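Local coordinates for rhodopsin (PDB 6KFQ), which uses covalently bound retinal to absorb light and pump protons across the membrane of a thermophilic bacterium, at residues I172-C177 against D205-V210; P80-D85 against V210-L215; I73-T78 against F199-L204; V109-T114 against A136-V141. All coordinates share one frame; numbering follows the deposited sequence.

Contact 1: I172-C177 against D205-V210; sequences IVLWIC and DLLAKV. With RET (retinal), chain R; MPG ([(Z)-octadec-9-enyl] (2R)-2,3-bis(oxidanyl)propanoate), chain F.
Two groups grip one water between the helices: it takes the indole N-H of Trp175, NE1 standing 3.0 Å from the water oxygen, and gives a hydrogen to Ala208 O at 2.9 Å. No direct hydrogen bond joins 172-177 to 205-210, so this bridge is their polar link. The carbonyl it uses lies in a wider pi-type turn at 206-210, where the backbone bonds of Lys209 N and Val210 N are weak. Beside this bridge the side-chain contact is apolar. Leu174 CD1 lies 3.5 Å from Ala208 N and 3.6 Å from Leu207 CB, and the two leucine side chains cross at about a right angle. Retinal lies alongside, bound through C15 to Lys209 NZ, a lysine of the last transmembrane helix as in microbial rhodopsins generally. Its methyl C20 sits over one face of the Trp175 ring, 3.3 Å from NE1; a chi1 of -72°, with CG beside the backbone N, turns the indole to receive it. Asp205 OD1 makes a long salt bridge to Lys209 NZ, and its carboxylate is also held by Tyr178 and Tyr49. The contact joins antiparallel helices 158-184 and 194-218, with helix 70-90 touching Trp175 and helices 2-23 and 32-53 against Lys209.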
# COMPACT_ATOMS: atom_id res chain seq x y z
N ILE A 172 6.45 -4.55 5.82
CA ILE A 172 7.85 -4.19 5.62
C ILE A 172 8.47 -5.03 4.51
O ILE A 172 9.16 -4.50 3.61
CB ILE A 172 8.62 -4.32 6.94
CG1 ILE A 172 8.13 -3.29 7.96
CG2 ILE A 172 10.12 -4.14 6.73
CD1 ILE A 172 8.70 -3.54 9.34
N VAL A 173 8.22 -6.34 4.52
CA VAL A 173 8.80 -7.22 3.50
C VAL A 173 8.31 -6.83 2.11
O VAL A 173 9.10 -6.68 1.17
CB VAL A 173 8.49 -8.69 3.81
CG1 VAL A 173 8.89 -9.57 2.65
CG2 VAL A 173 9.22 -9.12 5.09
N LEU A 174 6.99 -6.68 1.96
CA LEU A 174 6.44 -6.41 0.63
C LEU A 174 6.81 -5.02 0.15
O LEU A 174 7.15 -4.83 -1.02
CB LEU A 174 4.92 -6.59 0.65
CG LEU A 174 4.39 -8.02 0.81
CD1 LEU A 174 2.88 -7.99 0.84
CD2 LEU A 174 4.87 -8.93 -0.31
N TRP A 175 6.75 -4.02 1.04
CA TRP A 175 6.98 -2.65 0.57
C TRP A 175 8.42 -2.47 0.12
O TRP A 175 8.68 -1.69 -0.80
CB TRP A 175 6.64 -1.63 1.65
CG TRP A 175 5.16 -1.45 1.91
CD1 TRP A 175 4.18 -2.41 1.82
CD2 TRP A 175 4.49 -0.24 2.30
NE1 TRP A 175 2.95 -1.87 2.14
CE2 TRP A 175 3.12 -0.54 2.45
CE3 TRP A 175 4.93 1.07 2.55
CZ2 TRP A 175 2.18 0.42 2.82
CZ3 TRP A 175 4.00 2.02 2.92
CH2 TRP A 175 2.64 1.70 3.05
N ILE A 176 9.37 -3.15 0.76
CA ILE A 176 10.75 -3.09 0.32
C ILE A 176 10.90 -3.61 -1.11
O ILE A 176 11.76 -3.15 -1.87
CB ILE A 176 11.63 -3.86 1.32
CG1 ILE A 176 11.79 -3.03 2.60
CG2 ILE A 176 12.99 -4.18 0.72
CD1 ILE A 176 12.42 -3.79 3.71
N CYS A 177 10.02 -4.52 -1.54
CA CYS A 177 10.13 -5.03 -2.90
C CYS A 177 9.79 -3.98 -3.96
O CYS A 177 10.26 -4.09 -5.10
CB CYS A 177 9.23 -6.26 -3.09
SG CYS A 177 9.75 -7.67 -2.09
N ASP A 205 0.91 -5.94 -5.16
CA ASP A 205 -0.32 -5.22 -4.82
C ASP A 205 -1.36 -6.16 -4.20
O ASP A 205 -2.00 -5.82 -3.20
CB ASP A 205 -0.92 -4.56 -6.05
CG ASP A 205 -0.18 -3.31 -6.47
OD1 ASP A 205 0.68 -2.81 -5.70
OD2 ASP A 205 -0.47 -2.82 -7.59
N LEU A 206 -1.55 -7.33 -4.79
CA LEU A 206 -2.58 -8.24 -4.28
C LEU A 206 -2.22 -8.73 -2.88
O LEU A 206 -3.09 -8.81 -2.01
CB LEU A 206 -2.77 -9.41 -5.25
CG LEU A 206 -3.51 -9.02 -6.53
CD1 LEU A 206 -3.41 -10.13 -7.55
CD2 LEU A 206 -4.98 -8.72 -6.22
N LEU A 207 -0.95 -9.04 -2.65
CA LEU A 207 -0.53 -9.47 -1.32
C LEU A 207 -0.62 -8.33 -0.32
O LEU A 207 -1.14 -8.49 0.79
CB LEU A 207 0.90 -10.02 -1.38
CG LEU A 207 1.09 -11.28 -2.23
CD1 LEU A 207 2.58 -11.66 -2.24
CD2 LEU A 207 0.23 -12.45 -1.70
N ALA A 208 -0.11 -7.15 -0.69
CA ALA A 208 -0.05 -6.02 0.22
C ALA A 208 -1.41 -5.41 0.52
O ALA A 208 -1.52 -4.64 1.49
CB ALA A 208 0.89 -4.94 -0.35
N LYS A 209 -2.45 -5.74 -0.26
CA LYS A 209 -3.78 -5.19 -0.07
C LYS A 209 -4.81 -6.27 0.22
O LYS A 209 -5.48 -6.20 1.26
CB LYS A 209 -4.22 -4.37 -1.30
CG LYS A 209 -3.39 -3.08 -1.52
CD LYS A 209 -3.90 -2.24 -2.69
CE LYS A 209 -3.16 -0.90 -2.76
NZ LYS A 209 -1.83 -1.01 -3.43
N VAL A 210 -4.97 -7.26 -0.66
CA VAL A 210 -5.93 -8.32 -0.39
C VAL A 210 -5.40 -9.28 0.65
O VAL A 210 -6.14 -9.69 1.55
CB VAL A 210 -6.30 -9.05 -1.70
CG1 VAL A 210 -7.24 -10.23 -1.38
CG2 VAL A 210 -6.98 -8.09 -2.65
C1 RET R . 8.78 3.78 -5.36
C2 RET R . 9.92 4.32 -6.22
C3 RET R . 10.86 5.28 -5.51
C4 RET R . 11.44 4.65 -4.26
C5 RET R . 10.44 3.86 -3.44
C6 RET R . 9.21 3.54 -3.89
C7 RET R . 8.31 2.78 -3.04
C8 RET R . 7.00 2.45 -3.21
C9 RET R . 6.14 1.67 -2.35
C10 RET R . 4.93 1.31 -2.81
C11 RET R . 3.92 0.55 -2.14
C12 RET R . 2.75 0.30 -2.72
C13 RET R . 1.63 -0.42 -2.17
C14 RET R . 0.48 -0.47 -2.87
C15 RET R . -0.76 -1.10 -2.50
C16 RET R . 7.63 4.79 -5.43
C17 RET R . 8.34 2.47 -6.05
C18 RET R . 10.90 3.65 -2.03
C19 RET R . 6.64 1.28 -0.99
C20 RET R . 1.80 -1.06 -0.82
C4 MPG F . 10.86 -4.95 14.63
C5 MPG F . 10.56 -6.10 13.69
C6 MPG F . 11.08 -5.89 12.28
C7 MPG F . 10.74 -7.01 11.31
C8 MPG F . 11.38 -6.86 9.97
C9 MPG F . 11.01 -7.92 8.98
C10 MPG F . 11.59 -8.05 7.81
C11 MPG F . 12.69 -7.17 7.33
C12 MPG F . 13.39 -7.66 6.10
C13 MPG F . 12.60 -7.52 4.81
C14 MPG F . 13.35 -8.03 3.60
C15 MPG F . 12.70 -7.77 2.26
C16 MPG F . 13.51 -8.32 1.11
C17 MPG F . 13.04 -7.96 -0.28
C18 MPG F . 13.93 -8.50 -1.37
O HOH W 1 0.77 -3.71 3.03

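Contact 2: P80-D85 against V210-L215; sequences PLLLLD and VGFGLL. With MPG ([(Z)-octadec-9-enyl] (2R)-2,3-bis(oxidanyl)propanoate), chain K.
Leu82 lays one methyl on the ring of Phe212. The CD2 carbon stands 3.7 Å from the ring centroid and only 17° off the ring normal, a CH-pi contact over the face, though displaced toward the rim on the side of Phe212 CD1, which it approaches to 3.6 Å. The two side chains run antiparallel to one another as they overlap, one reaching out from each helix, and this is how segments with CA atoms no closer than 8.7 Å can still meet. Phe212 reaches across because its CG is anti to the backbone N (chi1 -178°), which carries the ring to Leu82.

The rim of the same ring meets Asp85. Asp85 CB lies in the ring plane at the edge, and OD2 comes within 3.7 Å of Phe212 CE1, with carboxylate and ring planes only 14° apart. An oxygen beside the ring edge faces the slightly positive C-H hydrogens, an arrangement that is probably mildly favourable, but the firm partner of OD2 is the hydroxyl of Thr38, which hydrogen-bonds it. One aromatic ring is therefore met from two directions, by a methyl on a face and by an acidic side chain at the rim. Leu82 also touches retinal, so the contact backs one wall of the chromophore pocket.

Elsewhere round the 210-215 helix, Gly211 CA lies 3.6 Å from C15 of a lipid chain, which also touches Leu215. The contact joins helix 70-90 to helix 194-218 in the seven-helix bundle; Thr171 of helix 158-184 packs on Phe212, and Ile37 of helix 32-53 touches Asp85.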
# COMPACT_ATOMS: atom_id res chain seq x y z
N PRO A 80 -1.22 5.46 2.43
CA PRO A 80 -1.61 6.07 3.72
C PRO A 80 -2.69 5.30 4.45
O PRO A 80 -2.64 5.18 5.69
CB PRO A 80 -2.11 7.47 3.30
CG PRO A 80 -1.41 7.76 2.05
CD PRO A 80 -1.28 6.44 1.33
N LEU A 81 -3.69 4.78 3.72
CA LEU A 81 -4.76 4.03 4.36
C LEU A 81 -4.24 2.73 4.97
O LEU A 81 -4.71 2.31 6.03
CB LEU A 81 -5.88 3.73 3.35
CG LEU A 81 -6.76 4.89 2.88
CD1 LEU A 81 -7.68 4.46 1.75
CD2 LEU A 81 -7.58 5.44 4.03
N LEU A 82 -3.28 2.08 4.31
CA LEU A 82 -2.65 0.90 4.90
C LEU A 82 -1.92 1.27 6.19
O LEU A 82 -2.03 0.57 7.20
CB LEU A 82 -1.68 0.26 3.91
CG LEU A 82 -2.32 -0.52 2.76
CD1 LEU A 82 -1.31 -0.76 1.68
CD2 LEU A 82 -2.93 -1.85 3.24
N LEU A 83 -1.16 2.36 6.16
CA LEU A 83 -0.52 2.81 7.39
C LEU A 83 -1.55 3.16 8.45
O LEU A 83 -1.35 2.88 9.63
CB LEU A 83 0.39 4.01 7.08
CG LEU A 83 1.48 3.67 6.07
CD1 LEU A 83 2.25 4.92 5.68
CD2 LEU A 83 2.41 2.62 6.67
N LEU A 84 -2.66 3.78 8.04
CA LEU A 84 -3.73 4.10 8.98
C LEU A 84 -4.27 2.84 9.65
O LEU A 84 -4.46 2.81 10.86
CB LEU A 84 -4.84 4.86 8.27
CG LEU A 84 -5.97 5.35 9.18
CD1 LEU A 84 -5.42 6.18 10.34
CD2 LEU A 84 -6.98 6.16 8.37
N ASP A 85 -4.56 1.80 8.86
CA ASP A 85 -4.93 0.51 9.45
C ASP A 85 -3.93 0.09 10.52
O ASP A 85 -4.31 -0.37 11.60
CB ASP A 85 -5.02 -0.57 8.37
CG ASP A 85 -6.42 -0.73 7.79
OD1 ASP A 85 -7.39 -0.24 8.40
OD2 ASP A 85 -6.53 -1.36 6.72
N VAL A 210 -4.97 -7.26 -0.66
CA VAL A 210 -5.93 -8.32 -0.39
C VAL A 210 -5.40 -9.28 0.65
O VAL A 210 -6.14 -9.69 1.55
CB VAL A 210 -6.30 -9.05 -1.70
CG1 VAL A 210 -7.24 -10.23 -1.38
CG2 VAL A 210 -6.98 -8.09 -2.65
N GLY A 211 -4.12 -9.65 0.57
CA GLY A 211 -3.55 -10.50 1.60
C GLY A 211 -3.55 -9.83 2.95
O GLY A 211 -4.02 -10.39 3.95
N PHE A 212 -3.02 -8.60 3.01
CA PHE A 212 -3.11 -7.76 4.20
C PHE A 212 -4.54 -7.70 4.73
O PHE A 212 -4.80 -8.02 5.90
CB PHE A 212 -2.58 -6.36 3.83
CG PHE A 212 -2.53 -5.36 4.96
CD1 PHE A 212 -3.68 -4.67 5.33
CD2 PHE A 212 -1.32 -5.02 5.55
CE1 PHE A 212 -3.63 -3.70 6.33
CE2 PHE A 212 -1.27 -4.03 6.55
CZ PHE A 212 -2.42 -3.39 6.93
N GLY A 213 -5.50 -7.35 3.87
CA GLY A 213 -6.86 -7.14 4.34
C GLY A 213 -7.53 -8.41 4.81
O GLY A 213 -8.31 -8.38 5.77
N LEU A 214 -7.26 -9.53 4.15
CA LEU A 214 -7.79 -10.82 4.61
C LEU A 214 -7.29 -11.14 6.01
O LEU A 214 -8.08 -11.55 6.88
CB LEU A 214 -7.38 -11.92 3.65
CG LEU A 214 -8.26 -12.12 2.42
CD1 LEU A 214 -7.59 -13.05 1.42
CD2 LEU A 214 -9.62 -12.68 2.86
N LEU A 215 -5.99 -10.96 6.25
CA LEU A 215 -5.43 -11.21 7.57
C LEU A 215 -6.00 -10.26 8.62
O LEU A 215 -6.34 -10.69 9.73
CB LEU A 215 -3.91 -11.09 7.52
CG LEU A 215 -3.21 -12.16 6.69
CD1 LEU A 215 -1.72 -11.85 6.55
CD2 LEU A 215 -3.43 -13.55 7.29
C15 MPG K . -2.59 -13.67 3.11
C16 MPG K . -1.20 -14.12 2.73
C17 MPG K . -0.21 -13.02 2.51
C18 MPG K . 1.15 -13.51 2.09

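Contact 3: I73-T78 against F199-L204; sequences IDWVIT and FLFMVL. With RET (retinal), chain R; MPG ([(Z)-octadec-9-enyl] (2R)-2,3-bis(oxidanyl)propanoate), chain Q.
The aromatic interaction joining these segments is an edge-to-face pair of Trp75 and Phe201. The indole edge points at the face of the phenyl ring, with six-membered-ring and phenyl centroids 5.3 Å apart and planes at 70°. Trp75 CH2 makes the closest approach, 3.7 Å from Phe201 CE1 and above the phenyl ring toward its rim. The nearest CA atoms, of Trp75 and Phe201, are 11.4 Å apart. Tyr178 of helix 158-184 also meets Trp75 edge-to-face.

Ligand contacts use the indole's face. Retinal C12 lies over it, and C14 comes 3.5 Å from Trp75 CD1, so in this seven-helix retinal protein Trp75 is a flat wall of the chromophore pocket, its six-membered edge set against Phe201. CG set beside the backbone N (chi1 -66°) brings the indole against the polyene. Replacing Trp75 by an alanine would probably leave the polyene less confined and the face of Phe201 without its edge-on partner. On the far side of 199-204 a lipid chain lies over the Phe199 ring, C17 being 3.8 Å from Phe199 CZ.

No hydrogen bond crosses between the segments; within 73-78, Thr78 OG1 lies 2.7 Å from Asp74 OD1, and both side chains touch Lys209.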
# COMPACT_ATOMS: atom_id res chain seq x y z
N ILE A 73 -1.30 7.03 -8.44
CA ILE A 73 -2.49 7.68 -7.89
C ILE A 73 -3.19 6.74 -6.93
O ILE A 73 -3.65 7.15 -5.86
CB ILE A 73 -3.42 8.14 -9.02
CG1 ILE A 73 -2.62 8.87 -10.12
CG2 ILE A 73 -4.53 9.01 -8.47
CD1 ILE A 73 -1.90 10.10 -9.63
N ASP A 74 -3.31 5.47 -7.32
CA ASP A 74 -3.65 4.40 -6.39
C ASP A 74 -2.80 4.51 -5.13
O ASP A 74 -3.32 4.69 -4.02
CB ASP A 74 -3.45 3.06 -7.13
CG ASP A 74 -3.58 1.81 -6.23
OD1 ASP A 74 -3.44 1.90 -4.99
OD2 ASP A 74 -3.78 0.71 -6.81
N TRP A 75 -1.48 4.43 -5.28
CA TRP A 75 -0.59 4.32 -4.13
C TRP A 75 -0.72 5.52 -3.20
O TRP A 75 -0.72 5.35 -1.98
CB TRP A 75 0.85 4.18 -4.60
CG TRP A 75 1.13 2.90 -5.32
CD1 TRP A 75 0.29 1.82 -5.46
CD2 TRP A 75 2.34 2.55 -5.99
NE1 TRP A 75 0.91 0.83 -6.19
CE2 TRP A 75 2.18 1.26 -6.52
CE3 TRP A 75 3.56 3.21 -6.19
CZ2 TRP A 75 3.18 0.61 -7.23
CZ3 TRP A 75 4.55 2.57 -6.92
CH2 TRP A 75 4.35 1.28 -7.43
N VAL A 76 -0.81 6.73 -3.75
CA VAL A 76 -0.79 7.92 -2.90
C VAL A 76 -2.03 7.97 -2.02
O VAL A 76 -2.03 8.64 -0.98
CB VAL A 76 -0.65 9.20 -3.76
CG1 VAL A 76 -2.00 9.66 -4.28
CG2 VAL A 76 0.03 10.32 -2.94
N ILE A 77 -3.08 7.24 -2.38
CA ILE A 77 -4.27 7.13 -1.55
C ILE A 77 -4.20 5.90 -0.66
O ILE A 77 -4.48 5.98 0.54
CB ILE A 77 -5.53 7.12 -2.43
CG1 ILE A 77 -5.70 8.46 -3.15
CG2 ILE A 77 -6.76 6.78 -1.59
CD1 ILE A 77 -6.59 8.39 -4.37
N THR A 78 -3.83 4.75 -1.24
CA THR A 78 -3.96 3.49 -0.50
C THR A 78 -2.80 3.24 0.46
O THR A 78 -3.00 2.54 1.46
CB THR A 78 -4.09 2.31 -1.48
OG1 THR A 78 -2.93 2.25 -2.32
CG2 THR A 78 -5.32 2.46 -2.36
N PHE A 199 3.62 -7.48 -13.95
CA PHE A 199 3.33 -8.70 -13.20
C PHE A 199 3.80 -8.59 -11.75
O PHE A 199 3.06 -8.91 -10.81
CB PHE A 199 4.01 -9.90 -13.88
CG PHE A 199 3.93 -11.17 -13.07
CD1 PHE A 199 2.75 -11.89 -13.01
CD2 PHE A 199 5.04 -11.64 -12.37
CE1 PHE A 199 2.67 -13.06 -12.26
CE2 PHE A 199 4.96 -12.81 -11.63
CZ PHE A 199 3.77 -13.52 -11.58
N LEU A 200 5.03 -8.13 -11.55
CA LEU A 200 5.59 -8.07 -10.21
C LEU A 200 4.78 -7.14 -9.32
O LEU A 200 4.43 -7.49 -8.19
CB LEU A 200 7.05 -7.65 -10.26
CG LEU A 200 7.93 -8.75 -10.87
CD1 LEU A 200 9.35 -8.25 -11.10
CD2 LEU A 200 7.93 -10.00 -9.98
N PHE A 201 4.48 -5.93 -9.82
CA PHE A 201 3.66 -5.01 -9.03
C PHE A 201 2.28 -5.60 -8.76
O PHE A 201 1.70 -5.35 -7.70
CB PHE A 201 3.52 -3.65 -9.73
CG PHE A 201 4.70 -2.74 -9.60
CD1 PHE A 201 5.35 -2.55 -8.37
CD2 PHE A 201 5.17 -2.03 -10.70
CE1 PHE A 201 6.42 -1.69 -8.26
CE2 PHE A 201 6.25 -1.17 -10.60
CZ PHE A 201 6.89 -1.00 -9.37
N MET A 202 1.74 -6.36 -9.72
CA MET A 202 0.43 -6.97 -9.50
C MET A 202 0.47 -7.97 -8.35
O MET A 202 -0.44 -7.97 -7.51
CB MET A 202 -0.07 -7.63 -10.79
CG MET A 202 -1.42 -8.36 -10.63
SD MET A 202 -1.21 -10.08 -10.13
CE MET A 202 -0.42 -10.78 -11.57
N VAL A 203 1.50 -8.82 -8.30
CA VAL A 203 1.59 -9.78 -7.21
C VAL A 203 1.77 -9.05 -5.89
O VAL A 203 1.07 -9.35 -4.90
CB VAL A 203 2.75 -10.77 -7.45
CG1 VAL A 203 2.91 -11.70 -6.25
CG2 VAL A 203 2.51 -11.59 -8.72
N LEU A 204 2.69 -8.08 -5.85
CA LEU A 204 2.88 -7.29 -4.64
C LEU A 204 1.58 -6.60 -4.22
O LEU A 204 1.20 -6.64 -3.04
CB LEU A 204 3.98 -6.25 -4.87
CG LEU A 204 5.38 -6.85 -5.04
CD1 LEU A 204 6.39 -5.75 -5.45
CD2 LEU A 204 5.81 -7.49 -3.73
C1 RET R . 8.78 3.78 -5.36
C2 RET R . 9.92 4.32 -6.22
C3 RET R . 10.86 5.28 -5.51
C4 RET R . 11.44 4.65 -4.26
C5 RET R . 10.44 3.86 -3.44
C6 RET R . 9.21 3.54 -3.89
C7 RET R . 8.31 2.78 -3.04
C8 RET R . 7.00 2.45 -3.21
C9 RET R . 6.14 1.67 -2.35
C10 RET R . 4.93 1.31 -2.81
C11 RET R . 3.92 0.55 -2.14
C12 RET R . 2.75 0.30 -2.72
C13 RET R . 1.63 -0.42 -2.17
C14 RET R . 0.48 -0.47 -2.87
C15 RET R . -0.76 -1.10 -2.50
C16 RET R . 7.63 4.79 -5.43
C17 RET R . 8.34 2.47 -6.05
C18 RET R . 10.90 3.65 -2.03
C19 RET R . 6.64 1.28 -0.99
C20 RET R . 1.80 -1.06 -0.82
C7 MPG Q . 5.02 -9.91 -24.28
C8 MPG Q . 6.11 -10.36 -23.36
C9 MPG Q . 5.73 -11.49 -22.46
C10 MPG Q . 5.82 -11.48 -21.15
C11 MPG Q . 5.53 -12.62 -20.22
C12 MPG Q . 5.71 -12.26 -18.77
C13 MPG Q . 5.53 -13.42 -17.81
C14 MPG Q . 5.68 -13.06 -16.35
C15 MPG Q . 5.60 -14.23 -15.40
C16 MPG Q . 4.26 -14.92 -15.35
C17 MPG Q . 4.18 -16.06 -14.37
C18 MPG Q . 2.80 -16.64 -14.19

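Contact 4: V109-T114 against A136-V141; sequences VVMILT and AAFIGV. With RET (retinal), chain R.
The Phe138 ring carries retinal methyl C19 over one face, while Met111 SD approaches obliquely, 4.4 Å from the ring centroid and 55° off its normal. The sulfur is 3.4 Å from both Phe138 CD2 and Phe138 CB, so it nestles where the ring meets its CB. The side chains of Met111 and Phe138 run alongside each other toward the retinal. Met111 begins extended (chi1 176°) and bends at chi3, which carries its CE to 3.7 Å from retinal C19. Phe138 CB in turn touches C18, 3.6 Å away.

This Met-aromatic contact sits where antiparallel helices 98-120 and 124-153 of the rhodopsin bundle pass closely, their local axes 8.3 Å apart and at 153°. The small Ala137 is consistent with that approach: its CB packs 3.9 Å from Met111 CB, and Val110 CG1 touches the same Ala137 CB. Shortening Met111 to an alanine removes the sulfur, and would probably open a gap between Phe138 and the C19 methyl of retinal. Within 109-114, Thr114 OG1 donates to Val110 O at 2.6 Å, reaching that carbonyl from the opposite face of its plane to Thr114 N. Beyond the contact, Trp175 and Ile176 of helix 158-184 touch Phe138.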
# COMPACT_ATOMS: atom_id res chain seq x y z
N VAL A 109 3.35 10.04 1.68
CA VAL A 109 2.89 10.75 0.49
C VAL A 109 4.07 11.34 -0.27
O VAL A 109 4.11 11.31 -1.51
CB VAL A 109 1.85 11.82 0.87
CG1 VAL A 109 1.53 12.71 -0.31
CG2 VAL A 109 0.58 11.16 1.38
N VAL A 110 5.06 11.85 0.46
CA VAL A 110 6.28 12.35 -0.18
C VAL A 110 6.98 11.22 -0.93
O VAL A 110 7.45 11.40 -2.07
CB VAL A 110 7.20 12.99 0.87
CG1 VAL A 110 8.60 13.15 0.32
CG2 VAL A 110 6.63 14.34 1.31
N MET A 111 7.07 10.05 -0.31
CA MET A 111 7.66 8.88 -0.96
C MET A 111 6.98 8.59 -2.30
O MET A 111 7.64 8.45 -3.33
CB MET A 111 7.55 7.67 -0.03
CG MET A 111 8.04 6.38 -0.63
SD MET A 111 7.69 4.93 0.41
CE MET A 111 5.92 4.68 0.15
N ILE A 112 5.64 8.51 -2.29
CA ILE A 112 4.93 8.13 -3.51
C ILE A 112 5.05 9.21 -4.56
O ILE A 112 5.35 8.94 -5.73
CB ILE A 112 3.45 7.83 -3.20
CG1 ILE A 112 3.31 6.66 -2.22
CG2 ILE A 112 2.70 7.56 -4.52
CD1 ILE A 112 3.87 5.37 -2.77
N LEU A 113 4.79 10.46 -4.17
CA LEU A 113 4.78 11.54 -5.14
C LEU A 113 6.17 11.81 -5.72
O LEU A 113 6.29 12.19 -6.89
CB LEU A 113 4.19 12.81 -4.51
CG LEU A 113 2.69 12.68 -4.22
CD1 LEU A 113 2.12 13.93 -3.60
CD2 LEU A 113 1.93 12.32 -5.50
N THR A 114 7.22 11.64 -4.92
CA THR A 114 8.56 11.81 -5.49
C THR A 114 8.93 10.61 -6.36
O THR A 114 9.76 10.74 -7.26
CB THR A 114 9.62 12.02 -4.40
OG1 THR A 114 9.61 10.93 -3.48
CG2 THR A 114 9.39 13.33 -3.64
N ALA A 136 14.63 7.83 0.76
CA ALA A 136 14.83 8.46 2.07
C ALA A 136 13.52 8.56 2.84
O ALA A 136 13.47 8.24 4.03
CB ALA A 136 15.46 9.85 1.89
N ALA A 137 12.46 9.03 2.18
CA ALA A 137 11.16 9.10 2.83
C ALA A 137 10.67 7.71 3.22
O ALA A 137 10.10 7.52 4.29
CB ALA A 137 10.13 9.77 1.91
N PHE A 138 10.90 6.73 2.35
CA PHE A 138 10.55 5.34 2.66
C PHE A 138 11.24 4.88 3.94
O PHE A 138 10.61 4.28 4.81
CB PHE A 138 10.93 4.46 1.48
CG PHE A 138 10.57 3.00 1.64
CD1 PHE A 138 11.40 2.01 1.16
CD2 PHE A 138 9.39 2.62 2.29
CE1 PHE A 138 11.07 0.67 1.30
CE2 PHE A 138 9.06 1.28 2.43
CZ PHE A 138 9.90 0.31 1.94
N ILE A 139 12.53 5.19 4.08
CA ILE A 139 13.22 4.80 5.29
C ILE A 139 12.60 5.49 6.50
O ILE A 139 12.46 4.89 7.57
CB ILE A 139 14.72 5.09 5.15
CG1 ILE A 139 15.28 4.27 3.99
CG2 ILE A 139 15.46 4.82 6.47
CD1 ILE A 139 16.67 4.67 3.59
N GLY A 140 12.17 6.74 6.34
CA GLY A 140 11.41 7.40 7.39
C GLY A 140 10.16 6.62 7.79
O GLY A 140 9.89 6.43 8.97
N VAL A 141 9.39 6.17 6.80
CA VAL A 141 8.18 5.39 7.08
C VAL A 141 8.52 4.14 7.87
O VAL A 141 7.90 3.84 8.90
CB VAL A 141 7.45 5.02 5.77
CG1 VAL A 141 6.31 3.99 6.04
CG2 VAL A 141 6.94 6.27 5.08
C1 RET R . 8.78 3.78 -5.36
C2 RET R . 9.92 4.32 -6.22
C3 RET R . 10.86 5.28 -5.51
C4 RET R . 11.44 4.65 -4.26
C5 RET R . 10.44 3.86 -3.44
C6 RET R . 9.21 3.54 -3.89
C7 RET R . 8.31 2.78 -3.04
C8 RET R . 7.00 2.45 -3.21
C9 RET R . 6.14 1.67 -2.35
C10 RET R . 4.93 1.31 -2.81
C11 RET R . 3.92 0.55 -2.14
C12 RET R . 2.75 0.30 -2.72
C13 RET R . 1.63 -0.42 -2.17
C14 RET R . 0.48 -0.47 -2.87
C15 RET R . -0.76 -1.10 -2.50
C16 RET R . 7.63 4.79 -5.43
C17 RET R . 8.34 2.47 -6.05
C18 RET R . 10.90 3.65 -2.03
C19 RET R . 6.64 1.28 -0.99
C20 RET R . 1.80 -1.06 -0.82

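How the contacts relate
From the N terminus, helix 70-90 supplies 73-78 and then 80-85, whose partners come only near the end of the chain. Contact 4 closes first, joining the successive helices 98-120 and 124-153 over a short connection. Helix 194-218 then closes the other three in turn: contact 3 at 199-204, contact 1 at 205-210, where it returns to helix 158-184, and contact 2 at 210-215. Contacts 3 and 2 cross each other, and contact 4 nests inside both. Contact 1 follows contact 4 in series, nests inside contact 2 and crosses contact 3. Contacts 1 and 2 share Val210, while contacts 1, 3 and 4 meet around retinal, which Leu82 of contact 2 reaches as well.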